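Local atomic coordinates of Ddb_g0293866 (Dictyostelium discoideum, PDB entry 5LW6), a protein that binds ADP-ribose through the macrodomain modelled here, one part of a longer protein that probably acts in sensing DNA damage. Residues Phe66-Ile70 with Asp71-Glu75; Met98-Glu101 with Lys102-Ser106; Leu154-Thr157 with Pro158-Gln162; Glu173-Thr176 with Lys177-Pro181. One frame throughout, in Å; residues are numbered along the deposited sequence.

Contact 1. Residues Phe66-Ile70 with Asp71-Glu75; sequences FGFNI and DDATE
Ile-70 O is gripped twice by Thr-74: OG1 donates to it over 2.7 Å and the backbone N over 2.8 Å. The two donors come from opposite faces of the Ile-70 carbonyl plane, with the hydroxyl standing well above it. Thr-74 OG1 lies beside its own backbone N (chi1 -60°), and this turns it back down the helix onto that oxygen. One residue earlier, Asn-69 O takes the N-H of Ala-73 at 2.9 Å. Asn-69 is the N-cap of helix 70-87, the crossover helix of a beta-alpha-beta unit between the parallel neighbours 55-59 and 95-101. Its side chain runs anti to its backbone N (chi1 174°), and OD1 accepts from Asp-72 N at 2.8 Å, in the plane of the amide carbonyl. The Asp-72 carboxylate crosses that amide at a slant, the two planes 40° apart; close to the helix start, its negative charge is probably favoured by the positive end of the helix dipole. Asp-72 CB meets the edge of the Phe-68 ring, 3.9 Å from CE1, while Ala-73 CB sits 4.0 Å from Phe-68 CD1. A glycine in place of Asp-72 would probably leave the CE1 edge of Phe-68 less well packed and Lys-238 without its acidic neighbour. Phe-68 also rests on Ala-237 and Leu-241 of helix 237-253, and Thr-74 faces Leu-109 and Phe-113 of helix 107-116.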
loop_
_atom_site.group_PDB
_atom_site.type_symbol
_atom_site.label_atom_id
_atom_site.label_comp_id
_atom_site.label_asym_id
_atom_site.label_seq_id
_atom_site.Cartn_x
_atom_site.Cartn_y
_atom_site.Cartn_z
ATOM N N PHE A 66 11.112 -7.436 2.573
ATOM C CA PHE A 66 10.413 -8.690 2.971
ATOM C C PHE A 66 10.716 -9.921 2.148
ATOM O O PHE A 66 10.364 -11.078 2.512
ATOM C CB PHE A 66 8.900 -8.444 3.036
ATOM C CG PHE A 66 8.470 -7.698 4.289
ATOM C CD1 PHE A 66 9.388 -7.096 5.123
ATOM C CD2 PHE A 66 7.126 -7.544 4.586
ATOM C CE1 PHE A 66 8.985 -6.373 6.251
ATOM C CE2 PHE A 66 6.704 -6.798 5.697
ATOM C CZ PHE A 66 7.637 -6.200 6.538
ATOM N N GLY A 67 11.299 -9.708 0.995
ATOM C CA GLY A 67 11.795 -10.814 0.258
ATOM C C GLY A 67 10.795 -11.749 -0.362
ATOM O O GLY A 67 11.130 -12.890 -0.668
ATOM N N PHE A 68 9.596 -11.274 -0.690
ATOM C CA PHE A 68 8.611 -12.157 -1.254
ATOM C C PHE A 68 9.065 -12.495 -2.658
ATOM O O PHE A 68 9.626 -11.658 -3.344
ATOM C CB PHE A 68 7.245 -11.502 -1.326
ATOM C CG PHE A 68 6.112 -12.459 -1.351
ATOM C CD1 PHE A 68 5.715 -13.029 -2.514
ATOM C CD2 PHE A 68 5.420 -12.811 -0.180
ATOM C CE1 PHE A 68 4.668 -13.940 -2.514
ATOM C CE2 PHE A 68 4.332 -13.654 -0.204
ATOM C CZ PHE A 68 3.955 -14.234 -1.371
ATOM N N ASN A 69 8.851 -13.735 -3.067
ATOM C CA ASN A 69 9.196 -14.175 -4.415
ATOM C C ASN A 69 8.589 -13.246 -5.463
ATOM O O ASN A 69 7.390 -12.992 -5.467
ATOM C CB ASN A 69 8.721 -15.605 -4.614
ATOM C CG ASN A 69 8.916 -16.092 -6.016
ATOM O OD1 ASN A 69 8.108 -15.849 -6.864
ATOM N ND2 ASN A 69 9.994 -16.791 -6.259
ATOM N N ILE A 70 9.418 -12.666 -6.305
ATOM C CA ILE A 70 8.950 -11.593 -7.175
ATOM C C ILE A 70 7.999 -12.117 -8.264
ATOM O O ILE A 70 7.036 -11.428 -8.599
ATOM C CB ILE A 70 10.109 -10.822 -7.769
ATOM C CG1 ILE A 70 10.781 -10.073 -6.598
ATOM C CG2 ILE A 70 9.693 -9.786 -8.785
ATOM C CD1 ILE A 70 12.147 -9.631 -6.978
ATOM N N ASP A 71 8.300 -13.280 -8.859
ATOM C CA ASP A 71 7.364 -13.863 -9.837
ATOM C C ASP A 71 5.965 -13.976 -9.217
ATOM O O ASP A 71 4.964 -13.614 -9.869
ATOM C CB ASP A 71 7.835 -15.260 -10.244
ATOM C CG ASP A 71 9.143 -15.240 -11.072
ATOM O OD1 ASP A 71 9.373 -14.203 -11.793
ATOM O OD2 ASP A 71 9.916 -16.303 -11.072
ATOM N N ASP A 72 5.898 -14.517 -7.995
ATOM C CA ASP A 72 4.611 -14.733 -7.306
ATOM C C ASP A 72 3.941 -13.392 -6.939
ATOM O O ASP A 72 2.730 -13.190 -7.181
ATOM C CB ASP A 72 4.785 -15.586 -6.043
ATOM C CG ASP A 72 5.192 -17.040 -6.332
ATOM O OD1 ASP A 72 4.953 -17.529 -7.477
ATOM O OD2 ASP A 72 5.711 -17.708 -5.379
ATOM N N ALA A 73 4.734 -12.458 -6.431
ATOM C CA ALA A 73 4.236 -11.106 -6.073
ATOM C C ALA A 73 3.741 -10.349 -7.280
ATOM O O ALA A 73 2.824 -9.565 -7.209
ATOM C CB ALA A 73 5.298 -10.283 -5.381
ATOM N N THR A 74 4.381 -10.525 -8.397
ATOM C CA THR A 74 3.949 -9.833 -9.613
ATOM C C THR A 74 2.609 -10.329 -10.063
ATOM O O THR A 74 1.730 -9.548 -10.392
ATOM C CB THR A 74 4.994 -10.016 -10.735
ATOM O OG1 THR A 74 6.235 -9.455 -10.287
ATOM C CG2 THR A 74 4.505 -9.394 -12.071
ATOM N N GLU A 75 2.424 -11.650 -10.081
ATOM C CA GLU A 75 1.158 -12.212 -10.549
ATOM C C GLU A 75 0.015 -11.784 -9.607
ATOM O O GLU A 75 -1.100 -11.412 -10.048
ATOM C CB GLU A 75 1.287 -13.753 -10.630
ATOM C CG GLU A 75 0.187 -14.579 -9.983
ATOM C CD GLU A 75 0.676 -15.988 -9.759
ATOM O OE1 GLU A 75 1.394 -16.528 -10.677
ATOM O OE2 GLU A 75 0.348 -16.539 -8.679
#

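Contact 2. Residues Met98-Glu101 with Lys102-Ser106; sequences MMVE and KSIYS
Val-100 carries CG1 anti to its backbone N (chi1 175°), which points that methyl at the turn that follows, and Tyr-105 has its CG anti to N as well (chi1 -169°), placing the ring edge beside the same methyl. Val-100 CG1 therefore lies 3.7 Å from Tyr-105 N and 3.9 Å from Tyr-105 CB, close to the plane of the ring, with Ile-104 CB at 4.0 Å. Beyond this patch the chain leaves strand 95-101 through a turn of helical phi/psi at Lys-102 to Ile-104, in which a beta-turn bond and an alpha-turn bond share Glu-101 O. Ile-104 N reaches it at 2.9 Å, from above the carbonyl plane, and Tyr-105 N at 3.0 Å, almost in line with the C=O. A water donates to Glu-101 OE1 at 2.7 Å and is hydrogen-bonded to Ser-103 OG at 2.9 Å, so the extended glutamate is tied across the turn. Lys-102 reaches away to a salt bridge with Glu-131. Ser-106 OG ends the loop by capping helix 107-116 at Leu-109 N, while Ile-127 of strand 125-130 packs against Val-100 and Tyr-105.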
loop_
_atom_site.group_PDB
_atom_site.type_symbol
_atom_site.label_atom_id
_atom_site.label_comp_id
_atom_site.label_asym_id
_atom_site.label_seq_id
_atom_site.Cartn_x
_atom_site.Cartn_y
_atom_site.Cartn_z
HETATM N N MSE A 98 1.831 2.631 -8.114
HETATM C CA MSE A 98 2.553 1.617 -7.373
HETATM C C MSE A 98 4.011 1.968 -7.427
HETATM O O MSE A 98 4.628 2.099 -8.468
HETATM C CB MSE A 98 2.337 0.229 -7.872
HETATM C CG MSE A 98 3.008 -0.820 -7.019
HETATM SE SE MSE A 98 2.588 -2.655 -7.629
HETATM C CE MSE A 98 3.797 -2.615 -9.004
HETATM N N MSE A 99 4.630 2.052 -6.274
HETATM C CA MSE A 99 6.000 2.486 -6.157
HETATM C C MSE A 99 6.882 1.259 -6.115
HETATM O O MSE A 99 6.757 0.435 -5.245
HETATM C CB MSE A 99 6.167 3.274 -4.830
HETATM C CG MSE A 99 5.220 4.491 -4.857
HETATM SE SE MSE A 99 5.276 5.554 -3.218
HETATM C CE MSE A 99 4.221 4.307 -2.023
ATOM N N VAL A 100 7.818 1.151 -7.024
ATOM C CA VAL A 100 8.708 0.017 -7.157
ATOM C C VAL A 100 10.177 0.462 -6.980
ATOM O O VAL A 100 10.642 1.408 -7.633
ATOM C CB VAL A 100 8.502 -0.704 -8.537
ATOM C CG1 VAL A 100 9.508 -1.808 -8.733
ATOM C CG2 VAL A 100 7.059 -1.160 -8.740
ATOM N N GLU A 101 10.921 -0.216 -6.107
ATOM C CA GLU A 101 12.303 0.170 -5.895
ATOM C C GLU A 101 13.131 -0.151 -7.145
ATOM O O GLU A 101 12.847 -1.097 -7.904
ATOM C CB GLU A 101 12.840 -0.452 -4.619
ATOM C CG GLU A 101 12.166 0.126 -3.363
ATOM C CD GLU A 101 12.616 -0.540 -2.062
ATOM O OE1 GLU A 101 13.679 -1.216 -2.078
ATOM O OE2 GLU A 101 11.860 -0.454 -1.048
ATOM N N LYS A 102 14.097 0.711 -7.410
ATOM C CA LYS A 102 14.915 0.620 -8.659
ATOM C C LYS A 102 15.448 -0.769 -8.859
ATOM O O LYS A 102 15.576 -1.263 -9.998
ATOM C CB LYS A 102 16.113 1.552 -8.515
ATOM C CG LYS A 102 16.958 1.682 -9.774
ATOM C CD LYS A 102 18.134 2.672 -9.589
ATOM C CE LYS A 102 19.121 2.211 -8.513
ATOM N NZ LYS A 102 20.174 3.225 -8.180
ATOM N N SER A 103 15.881 -1.356 -7.785
ATOM C CA SER A 103 16.490 -2.686 -7.892
ATOM C C SER A 103 15.553 -3.738 -8.446
ATOM O O SER A 103 15.987 -4.714 -9.048
ATOM C CB SER A 103 17.100 -3.102 -6.581
ATOM O OG SER A 103 16.217 -3.496 -5.569
ATOM N N ILE A 104 14.249 -3.580 -8.208
ATOM C CA ILE A 104 13.232 -4.559 -8.622
ATOM C C ILE A 104 12.640 -4.172 -9.995
ATOM O O ILE A 104 12.179 -5.038 -10.721
ATOM C CB ILE A 104 12.097 -4.598 -7.594
ATOM C CG1 ILE A 104 12.603 -4.808 -6.154
ATOM C CG2 ILE A 104 10.935 -5.544 -7.994
ATOM C CD1 ILE A 104 12.939 -6.195 -5.773
ATOM N N TYR A 105 12.629 -2.871 -10.308
ATOM C CA TYR A 105 12.094 -2.333 -11.560
ATOM C C TYR A 105 12.900 -2.806 -12.746
ATOM O O TYR A 105 14.116 -2.763 -12.695
ATOM C CB TYR A 105 12.095 -0.821 -11.487
ATOM C CG TYR A 105 11.323 -0.163 -12.625
ATOM C CD1 TYR A 105 11.886 -0.056 -13.928
ATOM C CD2 TYR A 105 10.038 0.336 -12.404
ATOM C CE1 TYR A 105 11.191 0.567 -14.961
ATOM C CE2 TYR A 105 9.364 0.994 -13.422
ATOM C CZ TYR A 105 9.943 1.078 -14.701
ATOM O OH TYR A 105 9.230 1.691 -15.691
ATOM N N SER A 106 12.253 -3.371 -13.728
ATOM C CA SER A 106 12.941 -3.859 -14.956
ATOM C C SER A 106 11.976 -3.864 -16.099
ATOM O O SER A 106 10.771 -3.861 -15.898
ATOM C CB SER A 106 13.489 -5.258 -14.738
ATOM O OG SER A 106 12.481 -6.266 -14.717
HETATM O O HOH W 1 15.998 -1.678 -3.301
#

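Contact 3. Residues Leu154-Thr157 with Pro158-Gln162; sequences LKKT and PQNKQ
The loop after strand 145-149 enters helix 161-167 through a type I beta turn spanning Thr-157 to Asn-160, with Pro-158 and Gln-159 at its corners. Asn-160 N donates to Thr-157 O at 3.2 Å, approaching from well above the carbonyl plane. The side chain of Asn-160 answers in the reverse direction: its OD1 accepts from Thr-157 N at 2.7 Å along a fairly straight bond (166° at the hydrogen), the donor tilted 21° from the amide carbonyl plane. Asn-160 CG sits between the backbone N and the carbonyl carbon (chi1 63°), which folds the amide back toward Thr-157. Thr-157 OG1 adds weak bonds from Gln-159 N at 3.1 Å and Asn-160 N at 3.3 Å. The other end of the buried amide, Asn-160 ND2, donates to a water at 3.0 Å that in turn donates to Lys-155 O at 2.7 Å. An alanine in place of Asn-160 would probably leave Thr-157 N without its acceptor and that water without one of its partners. Lys-156 packs its CG near Lys-161 CA, 4.2 Å away; Lys-161 has its own salt bridge to Glu-165, and Gln-159 OE1 takes a bond from Lys-226. The exchange between Thr-157 and Asn-160, backbone N to side-chain oxygen both ways, is the reciprocal pattern of a capping box, one arm of it weak.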
loop_
_atom_site.group_PDB
_atom_site.type_symbol
_atom_site.label_atom_id
_atom_site.label_comp_id
_atom_site.label_asym_id
_atom_site.label_seq_id
_atom_site.Cartn_x
_atom_site.Cartn_y
_atom_site.Cartn_z
ATOM N N LEU A 154 2.948 -1.980 14.440
ATOM C CA LEU A 154 2.366 -0.779 13.962
ATOM C C LEU A 154 3.195 0.466 14.369
ATOM O O LEU A 154 2.666 1.482 14.786
ATOM C CB LEU A 154 0.913 -0.656 14.389
ATOM C CG LEU A 154 -0.082 -1.654 13.793
ATOM C CD1 LEU A 154 -1.467 -1.248 14.216
ATOM C CD2 LEU A 154 0.057 -1.882 12.252
ATOM N N LYS A 155 4.502 0.293 14.255
ATOM C CA LYS A 155 5.500 1.290 14.666
ATOM C C LYS A 155 6.468 1.567 13.517
ATOM O O LYS A 155 6.619 0.793 12.545
ATOM C CB LYS A 155 6.304 0.769 15.855
ATOM C CG LYS A 155 5.462 0.795 17.110
ATOM C CD LYS A 155 6.223 0.357 18.330
ATOM C CE LYS A 155 5.255 0.195 19.503
ATOM N NZ LYS A 155 4.350 -0.998 19.333
ATOM N N LYS A 156 7.196 2.622 13.704
ATOM C CA LYS A 156 8.287 2.932 12.748
ATOM C C LYS A 156 9.201 1.786 12.457
ATOM O O LYS A 156 9.615 1.047 13.389
ATOM C CB LYS A 156 9.082 4.077 13.316
ATOM C CG LYS A 156 10.202 4.484 12.391
ATOM C CD LYS A 156 10.933 5.669 12.998
ATOM C CE LYS A 156 12.210 5.199 13.642
ATOM N NZ LYS A 156 12.537 6.180 14.709
ATOM N N THR A 157 9.502 1.551 11.177
ATOM C CA THR A 157 10.515 0.566 10.834
ATOM C C THR A 157 11.685 1.277 10.175
ATOM O O THR A 157 11.503 2.425 9.769
ATOM C CB THR A 157 9.999 -0.514 9.843
ATOM O OG1 THR A 157 10.043 -0.010 8.524
ATOM C CG2 THR A 157 8.595 -0.935 10.114
ATOM N N PRO A 158 12.855 0.603 10.023
ATOM C CA PRO A 158 13.938 1.287 9.342
ATOM C C PRO A 158 13.598 1.633 7.882
ATOM O O PRO A 158 14.159 2.595 7.306
ATOM C CB PRO A 158 15.081 0.280 9.413
ATOM C CG PRO A 158 14.761 -0.559 10.568
ATOM C CD PRO A 158 13.282 -0.735 10.507
ATOM N N GLN A 159 12.694 0.857 7.280
ATOM C CA GLN A 159 12.286 1.100 5.890
ATOM C C GLN A 159 11.295 2.233 5.675
ATOM O O GLN A 159 11.075 2.644 4.516
ATOM C CB GLN A 159 11.694 -0.177 5.318
ATOM C CG GLN A 159 12.768 -1.208 4.986
ATOM C CD GLN A 159 13.415 -1.849 6.206
ATOM O OE1 GLN A 159 12.762 -2.262 7.162
ATOM N NE2 GLN A 159 14.705 -1.928 6.169
ATOM N N ASN A 160 10.639 2.672 6.736
ATOM C CA ASN A 160 9.729 3.847 6.635
ATOM C C ASN A 160 10.083 4.934 7.621
ATOM O O ASN A 160 9.296 5.783 7.940
ATOM C CB ASN A 160 8.261 3.426 6.701
ATOM C CG ASN A 160 7.880 2.780 8.000
ATOM O OD1 ASN A 160 8.589 2.892 9.005
ATOM N ND2 ASN A 160 6.738 2.137 8.005
ATOM N N LYS A 161 11.339 4.950 8.014
ATOM C CA LYS A 161 11.861 6.005 8.869
ATOM C C LYS A 161 11.569 7.385 8.354
ATOM O O LYS A 161 11.144 8.262 9.087
ATOM C CB LYS A 161 13.394 5.763 8.988
ATOM C CG LYS A 161 14.159 6.811 9.795
ATOM C CD LYS A 161 15.633 6.402 9.821
ATOM C CE LYS A 161 16.465 7.186 10.868
ATOM N NZ LYS A 161 16.339 8.639 10.684
ATOM N N GLN A 162 11.735 7.577 7.058
ATOM C CA GLN A 162 11.616 8.963 6.470
ATOM C C GLN A 162 10.205 9.466 6.540
ATOM O O GLN A 162 9.960 10.573 6.952
ATOM C CB GLN A 162 12.125 8.983 5.045
ATOM C CG GLN A 162 11.977 10.267 4.305
ATOM C CD GLN A 162 12.779 11.395 4.943
ATOM O OE1 GLN A 162 13.956 11.246 5.288
ATOM N NE2 GLN A 162 12.116 12.505 5.166
HETATM O O HOH W 2 5.061 1.280 10.381
#

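Contact 4. Residues Glu173-Thr176 with Lys177-Pro181; sequences EKVT and KNLYP
Four main-chain bonds of the i to i+4 kind join the two halves: Lys-177 N to Glu-173 O, Asn-178 N to Lys-174 O, Leu-179 N to Val-175 O and Tyr-180 N to Thr-176 O. Thr-176 O, which holds Tyr-180 N at 2.9 Å, also takes a weak bond from Leu-179 N. Lys-174 and Asn-178 lie side by side and point the same way, Lys-174 CG 4.1 Å from Asn-178 ND2. A water spans this pair by donating to Lys-174 O at 2.8 Å and, weakly, to Asn-178 OD1 at 3.1 Å. On the next face Val-175 CG1 touches Leu-179 CD1 at 4.3 Å. The backbone bonds form the last turns of helix 169-179 and its exit; the helix lies against strand 189-193 at one border of the mixed sheet, where Ile-192 meets Val-175, Thr-176, Leu-179 and Tyr-180. Tyr-180 is where the backbone leaves the helix. Its CG is anti to its carbonyl carbon (chi1 -56°), which folds the ring back along the last turn, CD2 coming obliquely to Thr-176 O at 3.5 Å. Leu-179 CB lies over one face of the ring, off toward the rim and 3.7 Å above the plane. Tyr-180 OH then bonds to Pro-191 O, and the ring meets Tyr-190 edge-to-face. Thr-176 OG1 bonds to Phe-172 O, one turn earlier in the helix.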
loop_
_atom_site.group_PDB
_atom_site.type_symbol
_atom_site.label_atom_id
_atom_site.label_comp_id
_atom_site.label_asym_id
_atom_site.label_seq_id
_atom_site.Cartn_x
_atom_site.Cartn_y
_atom_site.Cartn_z
ATOM N N GLU A 173 2.731 7.468 16.232
ATOM C CA GLU A 173 2.667 6.179 16.923
ATOM C C GLU A 173 1.609 6.160 18.016
ATOM O O GLU A 173 0.935 5.153 18.199
ATOM C CB GLU A 173 4.015 5.821 17.464
ATOM C CG GLU A 173 4.991 5.385 16.370
ATOM C CD GLU A 173 6.267 4.752 16.921
ATOM O OE1 GLU A 173 6.488 4.804 18.184
ATOM O OE2 GLU A 173 7.071 4.183 16.148
ATOM N N LYS A 174 1.475 7.274 18.697
ATOM C CA LYS A 174 0.434 7.488 19.672
ATOM C C LYS A 174 -0.970 7.472 19.084
ATOM O O LYS A 174 -1.824 6.780 19.601
ATOM C CB LYS A 174 0.674 8.777 20.415
ATOM C CG LYS A 174 -0.279 9.011 21.577
ATOM C CD LYS A 174 -0.260 10.459 21.987
ATOM C CE LYS A 174 0.744 10.643 23.097
ATOM N NZ LYS A 174 0.886 12.093 23.393
ATOM N N VAL A 175 -1.183 8.208 17.993
ATOM C CA VAL A 175 -2.403 8.159 17.289
ATOM C C VAL A 175 -2.693 6.724 16.791
ATOM O O VAL A 175 -3.826 6.295 16.898
ATOM C CB VAL A 175 -2.405 9.128 16.097
ATOM C CG1 VAL A 175 -3.609 8.865 15.264
ATOM C CG2 VAL A 175 -2.407 10.579 16.583
ATOM N N THR A 176 -1.686 6.018 16.279
ATOM C CA THR A 176 -1.863 4.658 15.756
ATOM C C THR A 176 -2.362 3.710 16.864
ATOM O O THR A 176 -3.349 3.010 16.668
ATOM C CB THR A 176 -0.575 4.166 15.136
ATOM O OG1 THR A 176 -0.192 5.091 14.069
ATOM C CG2 THR A 176 -0.724 2.740 14.593
ATOM N N LYS A 177 -1.683 3.796 18.002
ATOM C CA LYS A 177 -1.976 2.958 19.208
ATOM C C LYS A 177 -3.395 3.281 19.753
ATOM O O LYS A 177 -4.113 2.414 20.200
ATOM C CB LYS A 177 -0.834 3.197 20.213
ATOM C CG LYS A 177 -0.526 2.229 21.389
ATOM C CD LYS A 177 -0.592 0.689 21.147
ATOM C CE LYS A 177 -1.017 -0.075 22.417
ATOM N NZ LYS A 177 -2.071 0.629 23.237
ATOM N N ASN A 178 -3.817 4.518 19.674
ATOM C CA ASN A 178 -5.170 4.890 20.062
ATOM C C ASN A 178 -6.207 4.346 19.169
ATOM O O ASN A 178 -7.248 3.860 19.610
ATOM C CB ASN A 178 -5.312 6.396 20.223
ATOM C CG ASN A 178 -4.738 6.863 21.522
ATOM O OD1 ASN A 178 -4.696 6.105 22.518
ATOM N ND2 ASN A 178 -4.304 8.112 21.555
ATOM N N LEU A 179 -5.895 4.275 17.891
ATOM C CA LEU A 179 -6.870 3.731 17.006
ATOM C C LEU A 179 -6.922 2.171 16.977
ATOM O O LEU A 179 -7.976 1.600 16.673
ATOM C CB LEU A 179 -6.613 4.284 15.564
ATOM C CG LEU A 179 -6.991 5.732 15.254
ATOM C CD1 LEU A 179 -6.479 6.016 13.833
ATOM C CD2 LEU A 179 -8.488 6.008 15.351
ATOM N N TYR A 180 -5.776 1.536 17.177
ATOM C CA TYR A 180 -5.588 0.110 17.022
ATOM C C TYR A 180 -4.857 -0.431 18.201
ATOM O O TYR A 180 -3.674 -0.789 18.137
ATOM C CB TYR A 180 -4.782 -0.171 15.736
ATOM C CG TYR A 180 -5.457 0.443 14.530
ATOM C CD1 TYR A 180 -6.706 -0.007 14.088
ATOM C CD2 TYR A 180 -4.842 1.473 13.838
ATOM C CE1 TYR A 180 -7.338 0.545 12.954
ATOM C CE2 TYR A 180 -5.471 2.049 12.688
ATOM C CZ TYR A 180 -6.726 1.602 12.290
ATOM O OH TYR A 180 -7.391 2.151 11.211
ATOM N N PRO A 181 -5.554 -0.449 19.345
ATOM C CA PRO A 181 -4.856 -0.734 20.571
ATOM C C PRO A 181 -4.360 -2.172 20.645
ATOM O O PRO A 181 -3.460 -2.463 21.416
ATOM C CB PRO A 181 -5.922 -0.432 21.660
ATOM C CG PRO A 181 -7.209 -0.353 20.965
ATOM C CD PRO A 181 -6.910 0.077 19.560
HETATM O O HOH W 3 -1.569 5.881 22.272
#

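From the N terminus the four contacts follow in series; none nests within or crosses another. Contact 1 closes the loop after strand 55-59 and starts helix 70-87, which crosses to strand 95-101; contact 2 then turns the chain from that strand toward helix 107-116. These two touch, Ile-70 CD1 lying 3.7 Å from Ile-104 CD1. Contact 3 ends the loop after strand 145-149, and contact 4 finishes helix 169-179 next to strand 189-193. They meet as well: Glu-173 OE2 probably accepts from Lys-156 N at 2.9 Å, and Leu-154 packs on Tyr-180. Contact 4 lies across the domain's centre from contacts 1 and 2.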